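Long-range contacts in flagellar basal body protein (Helicobacter pylori, PDB 5NPY), which probably builds the flagellar hook as a FlgE-type subunit, the hook being the flexible joint between basal body and filament: residues Tyr377-Ser382 with Lys394-Glu399; Phe479-Ile484 with Ser491-Asn496; Leu309-Asn314 with Ser346-Ala351; Thr411-Pro416 with Leu437-Asn442. One frame throughout, in Å; residues are numbered along the deposited sequence.

In the fold
Along the chain the four contacts come in series, none crossing another. Interaction 3 first closes a loop of 31 residues, joining strand 308-313 to the start of strand 346-364. Interaction 1 follows, bringing strands 370-381 and 396-406 together across an 11-residue connection; strand 346-364 neighbours strand 370-381, so interactions 1 and 3 share a sheet, with centres about 24 Å apart. Interaction 4 ties, across 20 residues, the beginning of strand 411-423, in that same sheet, to the end of strand 435-439, in another. Interaction 2 is a later hairpin closing 6 residues, on the opposite side of the chain's centre from interactions 1 and 3, its centre about 64 Å from that of interaction 3.

Interaction 1. Residues Tyr377-Ser382 with Lys394-Glu399; sequences YYMTNS and KNQTWE. With 144 (tris-hydroxymethyl-methyl-ammonium), chain B.
Met379 lies over one face of the Trp398 indole, its CB 3.8 Å from the centroid of the six-membered ring and only 9° off the normal, a CH-pi contact. The thioether follows obliquely, SD standing 4.4 Å from that centroid in a Met-aromatic contact. CG of Met379 is anti to the backbone N (chi1 -167°), and the extended chi2 carries the sulfur along the ring to CZ2. Across the ring from CZ2, CB of Tyr377 packs against CE3.

Away from the indole, the side chains of Thr380 and Thr397 cross at about a right angle, and OG1 of Thr397 donates to OG1 of Thr380 at 2.6 Å. Both hydroxyls also hold the bound tris-hydroxymethyl-methyl-ammonium: Thr380 OG1 donates to its O3, while its O4 gives a weak bond to Thr397 OG1. Glu399 OE2 accepts from the same O3 at 2.7 Å, so O3 is gripped from two residues; Asn226, Arg393 and Ile420 help complete the pocket.

Thr380 N reaches Thr397 O at 3.0 Å in a nearly straight bond (176°), and Asn381 N reaches it weakly at 3.4 Å. Two residues facing one make a classic beta bulge of antiparallel strands, and all three line the ligand pocket.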
loop_
_atom_site.group_PDB
_atom_site.type_symbol
_atom_site.label_atom_id
_atom_site.label_comp_id
_atom_site.label_asym_id
_atom_site.label_seq_id
_atom_site.Cartn_x
_atom_site.Cartn_y
_atom_site.Cartn_z
ATOM N N TYR A 377 5.482 8.719 -11.927
ATOM C CA TYR A 377 6.272 7.661 -12.556
ATOM C C TYR A 377 6.553 8.036 -14.006
ATOM O O TYR A 377 5.636 8.424 -14.749
ATOM C CB TYR A 377 5.523 6.310 -12.500
ATOM C CG TYR A 377 5.006 5.889 -11.115
ATOM C CD1 TYR A 377 5.558 4.792 -10.442
ATOM C CD2 TYR A 377 3.952 6.581 -10.488
ATOM C CE1 TYR A 377 5.094 4.399 -9.169
ATOM C CE2 TYR A 377 3.476 6.186 -9.244
ATOM C CZ TYR A 377 4.059 5.097 -8.576
ATOM O OH TYR A 377 3.606 4.703 -7.321
ATOM N N TYR A 378 7.813 7.910 -14.411
ATOM C CA TYR A 378 8.235 8.188 -15.776
ATOM C C TYR A 378 8.987 6.970 -16.276
ATOM O O TYR A 378 9.941 6.533 -15.625
ATOM C CB TYR A 378 9.122 9.431 -15.842
ATOM C CG TYR A 378 8.558 10.653 -15.135
ATOM C CD1 TYR A 378 8.913 10.958 -13.824
ATOM C CD2 TYR A 378 7.688 11.504 -15.778
ATOM C CE1 TYR A 378 8.395 12.082 -13.170
ATOM C CE2 TYR A 378 7.159 12.608 -15.140
ATOM C CZ TYR A 378 7.515 12.890 -13.839
ATOM O OH TYR A 378 6.988 13.989 -13.218
ATOM N N MET A 379 8.574 6.421 -17.426
ATOM C CA MET A 379 9.202 5.208 -17.963
ATOM C C MET A 379 10.470 5.537 -18.725
ATOM O O MET A 379 10.481 6.423 -19.580
ATOM C CB MET A 379 8.268 4.440 -18.884
ATOM C CG MET A 379 8.778 3.036 -19.205
ATOM S SD MET A 379 7.457 2.101 -20.052
ATOM C CE MET A 379 7.979 2.235 -21.743
ATOM N N THR A 380 11.529 4.790 -18.446
ATOM C CA THR A 380 12.842 5.126 -18.968
ATOM C C THR A 380 13.440 4.041 -19.837
ATOM O O THR A 380 14.328 4.341 -20.642
ATOM C CB THR A 380 13.824 5.415 -17.813
ATOM O OG1 THR A 380 13.890 4.256 -16.951
ATOM C CG2 THR A 380 13.362 6.621 -16.997
ATOM N N ASN A 381 13.003 2.802 -19.679
ATOM C CA ASN A 381 13.573 1.674 -20.386
ATOM C C ASN A 381 12.488 0.639 -20.617
ATOM O O ASN A 381 11.720 0.331 -19.702
ATOM C CB ASN A 381 14.729 1.023 -19.612
ATOM C CG ASN A 381 15.540 0.102 -20.480
ATOM O OD1 ASN A 381 16.261 0.553 -21.363
ATOM N ND2 ASN A 381 15.398 -1.195 -20.263
ATOM N N SER A 382 12.438 0.092 -21.823
ATOM C CA SER A 382 11.454 -0.939 -22.119
ATOM C C SER A 382 12.157 -2.280 -22.305
ATOM O O SER A 382 13.325 -2.338 -22.711
ATOM C CB SER A 382 10.635 -0.571 -23.360
ATOM O OG SER A 382 11.410 -0.773 -24.518
ATOM N N LYS A 394 18.077 -4.868 -19.949
ATOM C CA LYS A 394 17.032 -5.845 -20.213
ATOM C C LYS A 394 15.723 -5.483 -19.512
ATOM O O LYS A 394 14.633 -5.610 -20.100
ATOM C CB LYS A 394 17.495 -7.234 -19.773
ATOM C CG LYS A 394 16.712 -8.365 -20.408
ATOM C CD LYS A 394 16.094 -9.237 -19.363
ATOM C CE LYS A 394 17.142 -9.756 -18.391
ATOM N NZ LYS A 394 16.485 -10.078 -17.109
ATOM N N ASN A 395 15.792 -5.118 -18.230
ATOM C CA ASN A 395 14.579 -4.918 -17.444
ATOM C C ASN A 395 13.885 -3.604 -17.777
ATOM O O ASN A 395 14.532 -2.559 -17.940
ATOM C CB ASN A 395 14.898 -4.941 -15.956
ATOM C CG ASN A 395 15.294 -6.276 -15.500
ATOM O OD1 ASN A 395 15.110 -7.242 -16.230
ATOM N ND2 ASN A 395 15.863 -6.366 -14.291
ATOM N N GLN A 396 12.554 -3.654 -17.837
ATOM C CA GLN A 396 11.780 -2.426 -17.927
ATOM C C GLN A 396 11.957 -1.635 -16.642
ATOM O O GLN A 396 11.965 -2.201 -15.544
ATOM C CB GLN A 396 10.305 -2.724 -18.157
ATOM C CG GLN A 396 9.389 -1.617 -17.696
ATOM C CD GLN A 396 8.090 -1.629 -18.433
ATOM O OE1 GLN A 396 8.056 -1.878 -19.644
ATOM N NE2 GLN A 396 6.992 -1.361 -17.713
ATOM N N THR A 397 12.135 -0.321 -16.775
ATOM C CA THR A 397 12.346 0.510 -15.597
ATOM C C THR A 397 11.537 1.785 -15.707
ATOM O O THR A 397 11.330 2.326 -16.795
ATOM C CB THR A 397 13.857 0.895 -15.341
ATOM O OG1 THR A 397 14.347 1.749 -16.381
ATOM C CG2 THR A 397 14.714 -0.342 -15.246
ATOM N N TRP A 398 11.134 2.276 -14.548
ATOM C CA TRP A 398 10.535 3.589 -14.373
ATOM C C TRP A 398 11.337 4.329 -13.316
ATOM O O TRP A 398 11.831 3.712 -12.373
ATOM C CB TRP A 398 9.057 3.485 -13.928
ATOM C CG TRP A 398 8.172 2.753 -14.873
ATOM C CD1 TRP A 398 8.309 1.466 -15.297
ATOM C CD2 TRP A 398 6.960 3.250 -15.481
ATOM N NE1 TRP A 398 7.260 1.131 -16.136
ATOM C CE2 TRP A 398 6.430 2.211 -16.269
ATOM C CE3 TRP A 398 6.282 4.477 -15.435
ATOM C CZ2 TRP A 398 5.266 2.361 -17.019
ATOM C CZ3 TRP A 398 5.124 4.621 -16.165
ATOM C CH2 TRP A 398 4.623 3.565 -16.948
ATOM N N GLU A 399 11.453 5.653 -13.459
ATOM C CA GLU A 399 11.987 6.497 -12.390
ATOM C C GLU A 399 10.843 7.198 -11.673
ATOM O O GLU A 399 10.031 7.892 -12.313
ATOM C CB GLU A 399 12.983 7.540 -12.908
ATOM C CG GLU A 399 14.166 6.915 -13.597
ATOM C CD GLU A 399 15.358 7.831 -13.673
ATOM O OE1 GLU A 399 15.476 8.728 -12.816
ATOM O OE2 GLU A 399 16.178 7.637 -14.587
HETATM C C1 144 B . 19.328 3.392 -15.967
HETATM N N 144 B . 18.077 4.059 -16.329
HETATM C C2 144 B . 18.323 5.015 -17.409
HETATM O O2 144 B . 18.876 6.233 -16.973
HETATM C C3 144 B . 17.535 4.769 -15.176
HETATM O O3 144 B . 16.163 5.037 -15.359
HETATM C C4 144 B . 17.033 3.133 -16.800
HETATM O O4 144 B . 17.345 1.764 -16.926
#

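Interaction 2. Residues Phe479-Ile484 with Ser491-Asn496; sequences FRDMRI and SLAFSN
Phe479 and Leu492 make the close apolar part of this contact: CE1 of the ring lies 3.6 Å from CD2 of Leu492, and the two side chains cross at about a right angle. The same methyl also meets CB of Met482 at 3.8 Å, so one leucine branch is shared by two partners. The phenyl of Phe479 reaches Leu492 because its CG is anti to the backbone N (chi1 173°), although its CB points away from the opposite strand. At the end of the pair Phe494 brings CD1 to 3.5 Å from the backbone N of Phe479, and its ring meets Tyr185 edge-to-face.

The two strands form an antiparallel beta hairpin, 477-484 with 489-494; the axes of 479-484 and 491-494 run at 148°. Arg483 and Ser491 exchange a pair of backbone bonds, whereas Arg480 N donates to Ala493 O at 2.8 Å and Ala493 N to Asp481 O at 2.9 Å. Ala493 is thus bonded by two consecutive residues of the other strand, and the register shifts by one between Phe479 and Met482, as in a beta bulge.

Polar groups gather around the methyl of Ala493. Its CB lies 3.2 Å from OD2 of Asp481, while OD1 of that carboxylate, met on its syn side but tilted out of the carboxylate plane, takes a salt bridge from NE of Arg483 at 3.0 Å. The Arg483 guanidinium approaches the same methyl obliquely. The side chain of Arg480, toward solvent together with Ser495, packs more loosely, its aliphatic stem alongside the backbone of Phe494 and Ser495.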
loop_
_atom_site.group_PDB
_atom_site.type_symbol
_atom_site.label_atom_id
_atom_site.label_comp_id
_atom_site.label_asym_id
_atom_site.label_seq_id
_atom_site.Cartn_x
_atom_site.Cartn_y
_atom_site.Cartn_z
ATOM N N PHE A 479 -16.287 6.883 18.880
ATOM C CA PHE A 479 -16.996 5.612 18.974
ATOM C C PHE A 479 -18.298 5.679 18.188
ATOM O O PHE A 479 -19.002 6.692 18.208
ATOM C CB PHE A 479 -17.291 5.239 20.430
ATOM C CG PHE A 479 -18.162 4.017 20.564
ATOM C CD1 PHE A 479 -17.633 2.744 20.371
ATOM C CD2 PHE A 479 -19.516 4.137 20.844
ATOM C CE1 PHE A 479 -18.432 1.612 20.470
ATOM C CE2 PHE A 479 -20.323 3.011 20.948
ATOM C CZ PHE A 479 -19.778 1.747 20.763
ATOM N N ARG A 480 -18.618 4.589 17.489
ATOM C CA ARG A 480 -19.830 4.513 16.683
ATOM C C ARG A 480 -20.814 3.495 17.256
ATOM O O ARG A 480 -21.860 3.882 17.775
ATOM C CB ARG A 480 -19.494 4.193 15.225
ATOM C CG ARG A 480 -19.566 5.418 14.339
ATOM C CD ARG A 480 -19.570 5.065 12.872
ATOM N NE ARG A 480 -20.492 5.933 12.150
ATOM C CZ ARG A 480 -21.789 5.682 12.019
ATOM N NH1 ARG A 480 -22.305 4.582 12.555
ATOM N NH2 ARG A 480 -22.570 6.526 11.357
ATOM N N ASP A 481 -20.511 2.207 17.168
ATOM C CA ASP A 481 -21.409 1.179 17.669
ATOM C C ASP A 481 -20.568 0.014 18.166
ATOM O O ASP A 481 -19.357 -0.041 17.942
ATOM C CB ASP A 481 -22.410 0.732 16.592
ATOM C CG ASP A 481 -21.773 -0.149 15.525
ATOM O OD1 ASP A 481 -22.020 -1.376 15.543
ATOM O OD2 ASP A 481 -21.026 0.384 14.674
ATOM N N MET A 482 -21.218 -0.918 18.853
ATOM C CA MET A 482 -20.526 -2.064 19.429
ATOM C C MET A 482 -21.192 -3.359 18.983
ATOM O O MET A 482 -22.424 -3.475 18.995
ATOM C CB MET A 482 -20.491 -1.989 20.966
ATOM C CG MET A 482 -20.132 -3.326 21.644
ATOM S SD MET A 482 -20.025 -3.264 23.449
ATOM C CE MET A 482 -21.765 -3.385 23.865
ATOM N N ARG A 483 -20.368 -4.326 18.590
ATOM C CA ARG A 483 -20.828 -5.647 18.192
ATOM C C ARG A 483 -20.340 -6.683 19.193
ATOM O O ARG A 483 -19.229 -6.575 19.728
ATOM C CB ARG A 483 -20.331 -6.031 16.795
ATOM C CG ARG A 483 -20.621 -5.010 15.726
ATOM C CD ARG A 483 -19.498 -3.998 15.609
ATOM N NE ARG A 483 -19.765 -3.045 14.542
ATOM C CZ ARG A 483 -19.444 -3.247 13.268
ATOM N NH1 ARG A 483 -18.835 -4.375 12.907
ATOM N NH2 ARG A 483 -19.727 -2.321 12.355
ATOM N N ILE A 484 -21.183 -7.682 19.435
ATOM C CA ILE A 484 -20.849 -8.837 20.252
ATOM C C ILE A 484 -21.264 -10.055 19.438
ATOM O O ILE A 484 -22.458 -10.352 19.316
ATOM C CB ILE A 484 -21.546 -8.815 21.614
ATOM C CG1 ILE A 484 -21.106 -7.594 22.426
ATOM C CG2 ILE A 484 -21.277 -10.106 22.370
ATOM C CD1 ILE A 484 -21.301 -7.769 23.939
ATOM N N SER A 491 -16.228 -6.263 19.685
ATOM C CA SER A 491 -15.515 -5.307 18.853
ATOM C C SER A 491 -16.191 -3.943 18.924
ATOM O O SER A 491 -17.408 -3.840 19.119
ATOM C CB SER A 491 -15.463 -5.769 17.401
ATOM O OG SER A 491 -15.200 -7.155 17.335
ATOM N N LEU A 492 -15.393 -2.901 18.750
ATOM C CA LEU A 492 -15.879 -1.528 18.724
ATOM C C LEU A 492 -15.662 -0.935 17.335
ATOM O O LEU A 492 -14.587 -1.093 16.750
ATOM C CB LEU A 492 -15.169 -0.689 19.793
ATOM C CG LEU A 492 -15.307 -1.233 21.222
ATOM C CD1 LEU A 492 -14.569 -0.371 22.235
ATOM C CD2 LEU A 492 -16.782 -1.358 21.609
ATOM N N ALA A 493 -16.686 -0.278 16.803
ATOM C CA ALA A 493 -16.570 0.483 15.567
ATOM C C ALA A 493 -16.419 1.965 15.882
ATOM O O ALA A 493 -16.915 2.462 16.897
ATOM C CB ALA A 493 -17.785 0.284 14.660
ATOM N N PHE A 494 -15.723 2.670 14.994
ATOM C CA PHE A 494 -15.459 4.087 15.178
ATOM C C PHE A 494 -15.780 4.845 13.898
ATOM O O PHE A 494 -16.065 4.257 12.852
ATOM C CB PHE A 494 -14.007 4.322 15.616
ATOM C CG PHE A 494 -13.710 3.826 16.999
ATOM C CD1 PHE A 494 -13.617 4.714 18.058
ATOM C CD2 PHE A 494 -13.544 2.464 17.245
ATOM C CE1 PHE A 494 -13.351 4.259 19.338
ATOM C CE2 PHE A 494 -13.282 2.000 18.517
ATOM C CZ PHE A 494 -13.180 2.894 19.564
ATOM N N SER A 495 -15.741 6.177 13.997
ATOM C CA SER A 495 -16.097 7.019 12.855
ATOM C C SER A 495 -15.124 6.858 11.695
ATOM O O SER A 495 -15.522 6.984 10.534
ATOM C CB SER A 495 -16.146 8.476 13.285
ATOM O OG SER A 495 -15.123 8.732 14.230
ATOM N N ASN A 496 -13.858 6.594 11.977
ATOM C CA ASN A 496 -12.907 6.431 10.893
ATOM C C ASN A 496 -13.066 5.105 10.169
ATOM O O ASN A 496 -12.234 4.761 9.316
ATOM C CB ASN A 496 -11.481 6.579 11.422
ATOM C CG ASN A 496 -11.203 5.679 12.609
ATOM O OD1 ASN A 496 -11.934 4.718 12.853
ATOM N ND2 ASN A 496 -10.142 5.992 13.365
#

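Interaction 3. Residues Leu309-Asn314 with Ser346-Ala351; sequences LLEIAN and SRDSVA
Ile312 and Arg347 are joined by two nearly straight backbone bonds: Ile312 N to Arg347 O at 2.7 Å (174°), and Arg347 N to Ile312 O at 2.9 Å. Farther along, Ser349 N donates to Leu310 O at 2.8 Å, but the return bond is made by a side chain: Leu310 N gives its hydrogen to Ser349 OG. That hydroxyl, set between backbone N and carbonyl carbon (chi1 81°), donates in turn to Val350 O at 2.6 Å. It therefore stands in for the backbone carbonyl that regular antiparallel pairing would use.

On the opposite face of the sheet from Ile312 and Arg347, Glu311 and Asp348 lie side by side, pointing the same way, their carboxylate planes 48° apart. OD1 of Asp348 approaches CG of Glu311 and accepts a bond from Ser346 OG on its syn side, though well out of the carboxylate plane. Glu311 OE2 stands 3.9 Å from that OD1, and a water donates to Glu311 OE2 and, weakly, to Asp348 OD2.

Van der Waals packing closes the outer end, where CD2 of Leu309 lies 3.5 Å from Ala351 N and 4.0 Å from Ala351 CB. The guanidinium of Arg347 turns elsewhere, bonding Asn335 O.

Two like charges this close would be expected to raise the proton affinity of one carboxylate; the water, held mainly by Glu311, and the Ser346 hydroxyl probably ease the repulsion.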
loop_
_atom_site.group_PDB
_atom_site.type_symbol
_atom_site.label_atom_id
_atom_site.label_comp_id
_atom_site.label_asym_id
_atom_site.label_seq_id
_atom_site.Cartn_x
_atom_site.Cartn_y
_atom_site.Cartn_z
ATOM N N LEU A 309 11.402 19.015 -28.398
ATOM C CA LEU A 309 11.573 18.366 -29.686
ATOM C C LEU A 309 12.971 17.792 -29.785
ATOM O O LEU A 309 13.891 18.221 -29.080
ATOM C CB LEU A 309 11.373 19.335 -30.869
ATOM C CG LEU A 309 10.240 20.348 -30.776
ATOM C CD1 LEU A 309 10.397 21.365 -31.883
ATOM C CD2 LEU A 309 8.917 19.624 -30.906
ATOM N N LEU A 310 13.112 16.825 -30.690
ATOM C CA LEU A 310 14.400 16.378 -31.197
ATOM C C LEU A 310 14.746 17.161 -32.460
ATOM O O LEU A 310 13.866 17.600 -33.210
ATOM C CB LEU A 310 14.382 14.877 -31.496
ATOM C CG LEU A 310 14.078 13.956 -30.316
ATOM C CD1 LEU A 310 14.052 12.504 -30.791
ATOM C CD2 LEU A 310 15.088 14.129 -29.183
ATOM N N GLU A 311 16.045 17.327 -32.699
ATOM C CA GLU A 311 16.502 18.181 -33.783
ATOM C C GLU A 311 17.751 17.591 -34.414
ATOM O O GLU A 311 18.731 17.316 -33.715
ATOM C CB GLU A 311 16.782 19.590 -33.257
ATOM C CG GLU A 311 17.574 20.466 -34.194
ATOM C CD GLU A 311 18.159 21.669 -33.489
ATOM O OE1 GLU A 311 18.981 21.470 -32.559
ATOM O OE2 GLU A 311 17.775 22.803 -33.849
ATOM N N ILE A 312 17.719 17.401 -35.728
ATOM C CA ILE A 312 18.883 16.956 -36.483
ATOM C C ILE A 312 19.519 18.194 -37.095
ATOM O O ILE A 312 18.918 18.861 -37.942
ATOM C CB ILE A 312 18.510 15.925 -37.551
ATOM C CG1 ILE A 312 17.653 14.826 -36.932
ATOM C CG2 ILE A 312 19.772 15.305 -38.165
ATOM C CD1 ILE A 312 17.221 13.780 -37.931
ATOM N N ALA A 313 20.735 18.511 -36.655
ATOM C CA ALA A 313 21.388 19.766 -36.986
ATOM C C ALA A 313 22.776 19.505 -37.551
ATOM O O ALA A 313 23.465 18.560 -37.153
ATOM C CB ALA A 313 21.497 20.678 -35.753
ATOM N N ASN A 314 23.176 20.357 -38.494
ATOM C CA ASN A 314 24.533 20.354 -39.011
ATOM C C ASN A 314 25.325 21.399 -38.255
ATOM O O ASN A 314 24.956 22.582 -38.302
ATOM C CB ASN A 314 24.542 20.658 -40.502
ATOM C CG ASN A 314 25.944 20.704 -41.083
ATOM O OD1 ASN A 314 26.926 20.487 -40.382
ATOM N ND2 ASN A 314 26.040 20.970 -42.382
ATOM N N SER A 346 17.894 23.172 -39.815
ATOM C CA SER A 346 17.753 22.004 -38.961
ATOM C C SER A 346 16.445 21.276 -39.261
ATOM O O SER A 346 15.446 21.889 -39.649
ATOM C CB SER A 346 17.814 22.414 -37.482
ATOM O OG SER A 346 16.567 22.918 -37.036
ATOM N N ARG A 347 16.465 19.954 -39.067
ATOM C CA ARG A 347 15.299 19.088 -39.232
ATOM C C ARG A 347 14.803 18.676 -37.851
ATOM O O ARG A 347 15.522 17.999 -37.111
ATOM C CB ARG A 347 15.644 17.858 -40.083
ATOM C CG ARG A 347 14.557 16.797 -40.186
ATOM C CD ARG A 347 13.222 17.381 -40.614
ATOM N NE ARG A 347 12.278 16.379 -41.124
ATOM C CZ ARG A 347 10.959 16.458 -40.945
ATOM N NH1 ARG A 347 10.462 17.472 -40.258
ATOM N NH2 ARG A 347 10.136 15.531 -41.429
ATOM N N ASP A 348 13.571 19.069 -37.523
ATOM C CA ASP A 348 13.012 18.968 -36.179
ATOM C C ASP A 348 11.844 17.990 -36.124
ATOM O O ASP A 348 11.007 17.947 -37.035
ATOM C CB ASP A 348 12.530 20.338 -35.686
ATOM C CG ASP A 348 13.648 21.349 -35.582
ATOM O OD1 ASP A 348 14.827 20.937 -35.619
ATOM O OD2 ASP A 348 13.350 22.555 -35.460
ATOM N N SER A 349 11.769 17.241 -35.028
ATOM C CA SER A 349 10.707 16.268 -34.829
ATOM C C SER A 349 9.438 16.961 -34.333
ATOM O O SER A 349 9.426 18.167 -34.057
ATOM C CB SER A 349 11.140 15.213 -33.820
ATOM O OG SER A 349 10.970 15.725 -32.510
ATOM N N VAL A 350 8.361 16.173 -34.200
ATOM C CA VAL A 350 7.165 16.580 -33.466
ATOM C C VAL A 350 7.519 16.494 -31.989
ATOM O O VAL A 350 8.586 15.980 -31.636
ATOM C CB VAL A 350 5.932 15.713 -33.809
ATOM C CG1 VAL A 350 5.618 15.774 -35.313
ATOM C CG2 VAL A 350 6.156 14.281 -33.374
ATOM N N ALA A 351 6.643 16.997 -31.119
ATOM C CA ALA A 351 6.922 16.982 -29.690
ATOM C C ALA A 351 6.846 15.563 -29.141
ATOM O O ALA A 351 6.099 14.713 -29.640
ATOM C CB ALA A 351 5.954 17.897 -28.934
HETATM O O HOH W 1 15.399 24.505 -33.543
#

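Interaction 4. Residues Thr411-Pro416 with Leu437-Asn442; sequences TPINDP and LDFKGN
Ile413 meets the ring of Phe439 with one methyl: CD1 stands 3.9 Å from CD2, at the ring edge and in its plane, as the two side chains run obliquely to each other. The same CD1 lies 4.0 Å from the backbone N of Lys440 and 4.1 Å from its CG, so a single terminal carbon touches both residues at the start of the turn. Its CG1 sits between the backbone N and the carbonyl carbon (chi1 53°), which directs CG1, and with it CD1, toward the other segment. Ile413 has the largest share of the buried surface, 59 Å² of the 190 Å² summed over both sides.

Asn414, next with 49 Å², sends its amide toward the backbone of Asp438, the group's carbon CG lying 3.4 Å from Asp438 O. Asp438 itself gives 36 Å², but its carboxylate serves its own segment: OD1 accepts from Gly441 N at 3.2 Å (162°) on the syn side, tilted from the carboxylate plane, an Asx motif bracing the turn. Phe439 and Asn442 close that turn with reciprocal backbone bonds.

Lys440 leads its ammonium away to a salt bridge with Asp365 and a bond to Tyr371, whose ring also meets Phe439 edge-to-face. No strand pairing links the segments: the closest CA pair, Asn414 CA and Asp438 CA, is 7.2 Å apart. Two side chains, of Ile413 and Asn414, thus join the start of strand 411-423 to the end of strand 435-439 and the type I' turn that follows, whose Lys440 and Gly441 form the two-residue loop of a beta hairpin with strand 442-447.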
loop_
_atom_site.group_PDB
_atom_site.type_symbol
_atom_site.label_atom_id
_atom_site.label_comp_id
_atom_site.label_asym_id
_atom_site.label_seq_id
_atom_site.Cartn_x
_atom_site.Cartn_y
_atom_site.Cartn_z
ATOM N N THR A 411 0.362 21.889 -1.382
ATOM C CA THR A 411 1.776 22.172 -1.497
ATOM C C THR A 411 2.598 21.082 -0.821
ATOM O O THR A 411 2.237 20.616 0.270
ATOM C CB THR A 411 2.078 23.537 -0.863
ATOM O OG1 THR A 411 1.251 24.527 -1.488
ATOM C CG2 THR A 411 3.553 23.910 -1.030
ATOM N N PRO A 412 3.689 20.638 -1.453
ATOM C CA PRO A 412 4.603 19.706 -0.786
ATOM C C PRO A 412 5.208 20.312 0.474
ATOM O O PRO A 412 5.534 21.501 0.518
ATOM C CB PRO A 412 5.678 19.443 -1.845
ATOM C CG PRO A 412 5.035 19.766 -3.147
ATOM C CD PRO A 412 4.032 20.837 -2.875
ATOM N N ILE A 413 5.368 19.463 1.493
ATOM C CA ILE A 413 6.053 19.791 2.743
ATOM C C ILE A 413 7.516 19.406 2.587
ATOM O O ILE A 413 8.325 19.580 3.505
ATOM C CB ILE A 413 5.435 19.051 3.948
ATOM C CG1 ILE A 413 5.380 17.541 3.671
ATOM C CG2 ILE A 413 4.046 19.596 4.296
ATOM C CD1 ILE A 413 5.520 16.679 4.906
ATOM N N ASN A 414 7.869 18.943 1.395
ATOM C CA ASN A 414 8.949 17.997 1.190
ATOM C C ASN A 414 9.738 18.371 -0.050
ATOM O O ASN A 414 9.198 18.971 -0.981
ATOM C CB ASN A 414 8.354 16.587 0.987
ATOM C CG ASN A 414 8.817 15.600 2.009
ATOM O OD1 ASN A 414 9.441 15.956 3.008
ATOM N ND2 ASN A 414 8.513 14.346 1.771
ATOM N N ASP A 415 11.046 17.975 -0.072
ATOM C CA ASP A 415 11.595 17.912 -1.419
ATOM C C ASP A 415 11.326 16.529 -2.010
ATOM O O ASP A 415 11.139 15.558 -1.273
ATOM C CB ASP A 415 13.102 18.183 -1.408
ATOM C CG ASP A 415 13.450 19.660 -1.602
ATOM O OD1 ASP A 415 12.625 20.533 -1.240
ATOM O OD2 ASP A 415 14.564 19.937 -2.116
ATOM N N PRO A 416 11.266 16.388 -3.326
ATOM C CA PRO A 416 11.036 15.050 -3.899
ATOM C C PRO A 416 12.219 14.110 -3.681
ATOM O O PRO A 416 13.379 14.526 -3.696
ATOM C CB PRO A 416 10.803 15.328 -5.391
ATOM C CG PRO A 416 11.315 16.747 -5.620
ATOM C CD PRO A 416 11.100 17.463 -4.318
ATOM N N LEU A 437 11.519 8.878 3.423
ATOM C CA LEU A 437 11.002 10.227 3.283
ATOM C C LEU A 437 11.030 10.882 4.646
ATOM O O LEU A 437 10.932 10.206 5.671
ATOM C CB LEU A 437 9.563 10.220 2.768
ATOM C CG LEU A 437 9.291 9.298 1.589
ATOM C CD1 LEU A 437 7.827 9.448 1.190
ATOM C CD2 LEU A 437 10.251 9.608 0.448
ATOM N N ASP A 438 11.123 12.202 4.654
ATOM C CA ASP A 438 10.969 12.981 5.878
ATOM C C ASP A 438 9.532 13.497 5.971
ATOM O O ASP A 438 9.108 14.335 5.170
ATOM C CB ASP A 438 11.967 14.135 5.929
ATOM C CG ASP A 438 11.878 14.891 7.234
ATOM O OD1 ASP A 438 11.120 15.891 7.288
ATOM O OD2 ASP A 438 12.528 14.442 8.213
ATOM N N PHE A 439 8.798 13.011 6.961
ATOM C CA PHE A 439 7.402 13.376 7.191
ATOM C C PHE A 439 7.313 14.288 8.425
ATOM O O PHE A 439 7.054 13.825 9.543
ATOM C CB PHE A 439 6.558 12.121 7.373
ATOM C CG PHE A 439 5.102 12.392 7.546
ATOM C CD1 PHE A 439 4.274 11.444 8.137
ATOM C CD2 PHE A 439 4.543 13.571 7.082
ATOM C CE1 PHE A 439 2.923 11.690 8.272
ATOM C CE2 PHE A 439 3.188 13.816 7.213
ATOM C CZ PHE A 439 2.381 12.885 7.805
ATOM N N LYS A 440 7.491 15.593 8.197
ATOM C CA LYS A 440 7.366 16.619 9.246
ATOM C C LYS A 440 8.296 16.337 10.421
ATOM O O LYS A 440 7.899 16.435 11.579
ATOM C CB LYS A 440 5.918 16.753 9.734
ATOM C CG LYS A 440 5.069 17.673 8.879
ATOM C CD LYS A 440 3.584 17.476 9.145
ATOM C CE LYS A 440 3.221 17.860 10.554
ATOM N NZ LYS A 440 1.743 17.882 10.764
ATOM N N GLY A 441 9.536 15.956 10.123
ATOM C CA GLY A 441 10.475 15.589 11.160
ATOM C C GLY A 441 10.478 14.123 11.541
ATOM O O GLY A 441 11.297 13.718 12.380
ATOM N N ASN A 442 9.608 13.309 10.957
ATOM C CA ASN A 442 9.579 11.888 11.267
ATOM C C ASN A 442 10.006 11.093 10.040
ATOM O O ASN A 442 9.768 11.506 8.897
ATOM C CB ASN A 442 8.183 11.449 11.733
ATOM C CG ASN A 442 7.716 12.204 12.965
ATOM O OD1 ASN A 442 6.958 13.165 12.869
ATOM N ND2 ASN A 442 8.178 11.776 14.125
#